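Local coordinates for aminofutalosine deaminase (Helicobacter pylori, PDB 7LKK), which deaminates aminofutalosine in the menaquinone pathway of Helicobacter pylori, as an iron-binding hydrolase of the amidohydrolase family, at residues A373-N376 / N382-A385; A364-A369 / N376-T381. All coordinates share one frame; numbering follows the deposited sequence.

Contact 1: A373-N376 / N382-A385; sequences ALNN and NKRA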
loop_
_atom_site.group_PDB
_atom_site.type_symbol
_atom_site.label_atom_id
_atom_site.label_comp_id
_atom_site.label_asym_id
_atom_site.label_seq_id
_atom_site.Cartn_x
_atom_site.Cartn_y
_atom_site.Cartn_z
ATOM N N ALA A 373 -22.800 -15.286 6.090
ATOM C CA ALA A 373 -24.191 -15.483 6.525
ATOM C C ALA A 373 -24.429 -14.826 7.885
ATOM O O ALA A 373 -25.011 -15.415 8.806
ATOM C CB ALA A 373 -24.569 -16.964 6.562
ATOM N N LEU A 374 -23.962 -13.588 7.994
ATOM C CA LEU A 374 -24.022 -12.749 9.184
ATOM C C LEU A 374 -25.081 -11.674 8.981
ATOM O O LEU A 374 -25.257 -11.203 7.858
ATOM C CB LEU A 374 -22.628 -12.081 9.341
ATOM C CG LEU A 374 -21.534 -12.649 10.258
ATOM C CD1 LEU A 374 -21.597 -12.307 11.736
ATOM C CD2 LEU A 374 -21.765 -14.203 10.129
ATOM N N ASN A 375 -25.771 -11.253 10.054
ATOM C CA ASN A 375 -26.859 -10.262 9.925
ATOM C C ASN A 375 -26.339 -8.847 10.198
ATOM O O ASN A 375 -26.821 -8.116 11.066
ATOM C CB ASN A 375 -28.035 -10.592 10.845
ATOM C CG ASN A 375 -29.220 -9.678 10.630
ATOM O OD1 ASN A 375 -29.504 -9.269 9.510
ATOM N ND2 ASN A 375 -29.937 -9.372 11.709
ATOM N N ASN A 376 -25.335 -8.462 9.426
ATOM C CA ASN A 376 -24.697 -7.172 9.624
ATOM C C ASN A 376 -24.114 -6.716 8.292
ATOM O O ASN A 376 -24.592 -7.110 7.223
ATOM C CB ASN A 376 -23.650 -7.277 10.747
ATOM C CG ASN A 376 -22.568 -8.309 10.452
ATOM O OD1 ASN A 376 -22.481 -8.851 9.349
ATOM N ND2 ASN A 376 -21.737 -8.582 11.447
ATOM N N ASN A 382 -33.266 -3.809 11.477
ATOM C CA ASN A 382 -33.278 -5.220 11.856
ATOM C C ASN A 382 -31.907 -5.873 11.691
ATOM O O ASN A 382 -31.745 -7.029 12.084
ATOM C CB ASN A 382 -34.327 -6.055 11.093
ATOM C CG ASN A 382 -35.729 -5.497 11.242
ATOM O OD1 ASN A 382 -36.120 -5.054 12.321
ATOM N ND2 ASN A 382 -36.488 -5.508 10.153
ATOM N N LYS A 383 -30.921 -5.189 11.120
ATOM C CA LYS A 383 -29.567 -5.717 11.122
ATOM C C LYS A 383 -28.936 -5.532 12.499
ATOM O O LYS A 383 -29.404 -4.743 13.324
ATOM C CB LYS A 383 -28.713 -5.031 10.056
ATOM C CG LYS A 383 -29.252 -5.163 8.643
ATOM C CD LYS A 383 -28.649 -6.358 7.933
ATOM C CE LYS A 383 -29.281 -6.567 6.565
ATOM N NZ LYS A 383 -28.916 -7.894 5.989
ATOM N N ARG A 384 -27.866 -6.285 12.746
ATOM C CA ARG A 384 -27.140 -6.141 13.999
ATOM C C ARG A 384 -26.575 -4.732 14.130
ATOM O O ARG A 384 -26.192 -4.096 13.145
ATOM C CB ARG A 384 -26.003 -7.161 14.082
ATOM C CG ARG A 384 -26.456 -8.602 14.259
ATOM C CD ARG A 384 -25.255 -9.534 14.232
ATOM N NE ARG A 384 -24.150 -8.988 15.016
ATOM C CZ ARG A 384 -23.916 -9.288 16.290
ATOM N NH1 ARG A 384 -24.701 -10.145 16.929
ATOM N NH2 ARG A 384 -22.891 -8.738 16.923
ATOM N N ALA A 385 -26.528 -4.243 15.369
ATOM C CA ALA A 385 -25.937 -2.940 15.670
ATOM C C ALA A 385 -24.415 -3.057 15.804
ATOM O O ALA A 385 -23.826 -2.816 16.856
ATOM C CB ALA A 385 -26.564 -2.355 16.930
#
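Asn-375 and Asn-376 meet Asn-382, Lys-383 and Arg-384 just after the chain has left helix 366-371. Ala-373 ends that helix in a Schellman motif with positive phi, and Leu-374 packs mainly on Val-154 and Lys-188 of the barrel strands. Asn-375 is the centre of an inverse gamma turn, whose bond from Asn-376 N to Leu-374 O is weak. The main backbone tie starts here: Arg-384 N donates to Asn-375 O over 2.7 Å, nearly straight at 171°. The same oxygen also touches aliphatic carbon, Arg-384 CB and CG each lying 3.3 Å from Asn-375 O. The Asn-375 side chain, its CG anti to the backbone N (chi1 -174°), reaches across so that its ND2 gives a hydrogen to Asn-382 O at 3.0 Å, meeting an in-plane lone pair of that carbonyl. The other branch of the amide, Asn-375 OD1, comes down on the bent chain of Lys-383, 3.4 Å from its CD. At Asn-376 the contact turns nonpolar, CB lying 4.1 Å from Arg-384 CB. The polar ends converge outside the two segments: Asn-376 ND2 is held by Ser-132 OG and also bonds Asp-386 OD2, which forms a salt bridge with Arg-384 NE. Backbone bonds from Asn-382 and Lys-383 to Ile-45 join this turn to strand 45-50 of the small beta sheet, consistent with the barrel-plus-beta-domain arrangement of the amidohydrolase fold.

Contact 2: A364-A369 / N376-T381; sequences ATRHGA and NGEIET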
loop_
_atom_site.group_PDB
_atom_site.type_symbol
_atom_site.label_atom_id
_atom_site.label_comp_id
_atom_site.label_asym_id
_atom_site.label_seq_id
_atom_site.Cartn_x
_atom_site.Cartn_y
_atom_site.Cartn_z
ATOM N N ALA A 364 -15.622 -4.854 2.101
ATOM C CA ALA A 364 -15.282 -4.940 3.512
ATOM C C ALA A 364 -16.501 -4.939 4.422
ATOM O O ALA A 364 -16.343 -5.082 5.639
ATOM C CB ALA A 364 -14.360 -3.781 3.908
ATOM N N THR A 365 -17.703 -4.767 3.873
ATOM C CA THR A 365 -18.899 -4.694 4.701
ATOM C C THR A 365 -19.963 -5.676 4.225
ATOM O O THR A 365 -19.966 -6.840 4.639
ATOM C CB THR A 365 -19.456 -3.265 4.722
ATOM O OG1 THR A 365 -19.726 -2.824 3.385
ATOM C CG2 THR A 365 -18.457 -2.311 5.376
ATOM N N ARG A 366 -20.860 -5.217 3.345
ATOM C CA ARG A 366 -22.042 -6.004 2.998
ATOM C C ARG A 366 -21.675 -7.344 2.369
ATOM O O ARG A 366 -22.280 -8.374 2.692
ATOM C CB ARG A 366 -22.939 -5.205 2.052
ATOM C CG ARG A 366 -24.290 -5.844 1.793
ATOM C CD ARG A 366 -25.190 -4.929 0.976
ATOM N NE ARG A 366 -26.587 -5.352 1.043
ATOM C CZ ARG A 366 -27.129 -6.271 0.251
ATOM N NH1 ARG A 366 -26.393 -6.868 -0.677
ATOM N NH2 ARG A 366 -28.406 -6.594 0.388
ATOM N N HIS A 367 -20.687 -7.355 1.470
ATOM C CA HIS A 367 -20.351 -8.588 0.765
ATOM C C HIS A 367 -19.775 -9.630 1.715
ATOM O O HIS A 367 -20.126 -10.813 1.632
ATOM C CB HIS A 367 -19.375 -8.292 -0.377
ATOM C CG HIS A 367 -19.973 -7.479 -1.483
ATOM N ND1 HIS A 367 -19.294 -7.194 -2.648
ATOM C CD2 HIS A 367 -21.183 -6.881 -1.597
ATOM C CE1 HIS A 367 -20.062 -6.459 -3.434
ATOM N NE2 HIS A 367 -21.214 -6.257 -2.820
ATOM N N GLY A 368 -18.886 -9.214 2.619
ATOM C CA GLY A 368 -18.348 -10.148 3.594
ATOM C C GLY A 368 -19.409 -10.674 4.541
ATOM O O GLY A 368 -19.373 -11.840 4.943
ATOM N N ALA A 369 -20.365 -9.819 4.913
ATOM C CA ALA A 369 -21.478 -10.270 5.741
ATOM C C ALA A 369 -22.290 -11.343 5.029
ATOM O O ALA A 369 -22.688 -12.339 5.643
ATOM C CB ALA A 369 -22.370 -9.086 6.116
ATOM N N ASN A 376 -25.335 -8.462 9.426
ATOM C CA ASN A 376 -24.697 -7.172 9.624
ATOM C C ASN A 376 -24.114 -6.716 8.292
ATOM O O ASN A 376 -24.592 -7.110 7.223
ATOM C CB ASN A 376 -23.650 -7.277 10.747
ATOM C CG ASN A 376 -22.568 -8.309 10.452
ATOM O OD1 ASN A 376 -22.481 -8.851 9.349
ATOM N ND2 ASN A 376 -21.737 -8.582 11.447
ATOM N N GLY A 377 -23.090 -5.869 8.360
ATOM C CA GLY A 377 -22.435 -5.344 7.184
ATOM C C GLY A 377 -23.180 -4.242 6.475
ATOM O O GLY A 377 -22.730 -3.803 5.412
ATOM N N GLU A 378 -24.295 -3.769 7.029
ATOM C CA GLU A 378 -25.104 -2.762 6.360
ATOM C C GLU A 378 -25.936 -2.032 7.405
ATOM O O GLU A 378 -26.439 -2.651 8.345
ATOM C CB GLU A 378 -26.009 -3.404 5.299
ATOM C CG GLU A 378 -27.046 -2.472 4.689
ATOM C CD GLU A 378 -27.828 -3.133 3.571
ATOM O OE1 GLU A 378 -28.615 -2.436 2.898
ATOM O OE2 GLU A 378 -27.653 -4.355 3.365
ATOM N N ILE A 379 -26.074 -0.720 7.238
ATOM C CA ILE A 379 -26.888 0.093 8.135
ATOM C C ILE A 379 -28.318 0.023 7.614
ATOM O O ILE A 379 -28.710 0.769 6.712
ATOM C CB ILE A 379 -26.374 1.531 8.231
ATOM C CG1 ILE A 379 -24.996 1.547 8.891
ATOM C CG2 ILE A 379 -27.338 2.392 9.033
ATOM C CD1 ILE A 379 -24.430 2.932 9.103
ATOM N N GLU A 380 -29.099 -0.893 8.184
ATOM C CA GLU A 380 -30.467 -1.138 7.763
ATOM C C GLU A 380 -31.231 -1.691 8.957
ATOM O O GLU A 380 -30.668 -2.437 9.763
ATOM C CB GLU A 380 -30.516 -2.115 6.581
ATOM C CG GLU A 380 -31.896 -2.326 5.976
ATOM C CD GLU A 380 -31.883 -3.354 4.860
ATOM O OE1 GLU A 380 -30.832 -4.000 4.657
ATOM O OE2 GLU A 380 -32.923 -3.523 4.188
ATOM N N THR A 381 -32.502 -1.309 9.073
ATOM C CA THR A 381 -33.316 -1.755 10.196
ATOM C C THR A 381 -33.357 -3.277 10.257
ATOM O O THR A 381 -33.431 -3.953 9.226
ATOM C CB THR A 381 -34.736 -1.194 10.090
ATOM O OG1 THR A 381 -35.359 -1.680 8.894
ATOM C CG2 THR A 381 -34.705 0.330 10.058
#
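Arg-366 lays its extended chain alongside that of Glu-378, both pointing the same way, and the two end in a salt bridge. Arg-366 NE donates to Glu-378 OE2 at 2.7 Å; the acceptor sits at the edge of the guanidinium, close to its plane, but the donor approaches from above the carboxylate, the two planes being turned 67° apart. Both chains have CG anti to the backbone N (chi1 -171° and 171°), which carries their ends out in step. At the base of the two chains the backbones come close, Arg-366 CA lying 4.3 Å from Gly-377 CA. Gly-377, with positive phi, brings its bare CA to 3.9 Å from Ala-369 CB, and its carbonyl oxygen rests against Thr-365 CB, near the first turn of helix 366-371. Ala-369 CB touches two oxygens of Asn-376, the backbone O and OD1, each 3.2 Å away. That OD1 is buried and has no hydrogen-bond partner in the model, whereas ND2 of the same amide is held by Ser-132. Arg-366 has a second acid, Glu-29, bridged through NH1. One positive group therefore joins two carboxylates, which would tend to keep both glutamates ionised and to fix the rotation of the guanidinium.

From the N terminus, the chain passes the opening turn of helix 366-371, leaves that helix, and then folds back twice. Contact 2 closes the loop through 370-375, bringing 376-381 against the helix start; contact 1 closes the next one, through 377-381, bringing 382-385 against 373-376. Contact 1 opens at 373-376, inside the loop of contact 2, and closes at 382-385, beyond its end, so the two cross in sequence, and Asn-376 belongs to both. Leu-374 N probably donates to Ala-369 O, and Lys-383 CB packs on Glu-378 O, so the two contacts touch directly. Together they tie the helix to the loop leading into strand 387-391, which pairs with strand 69-80.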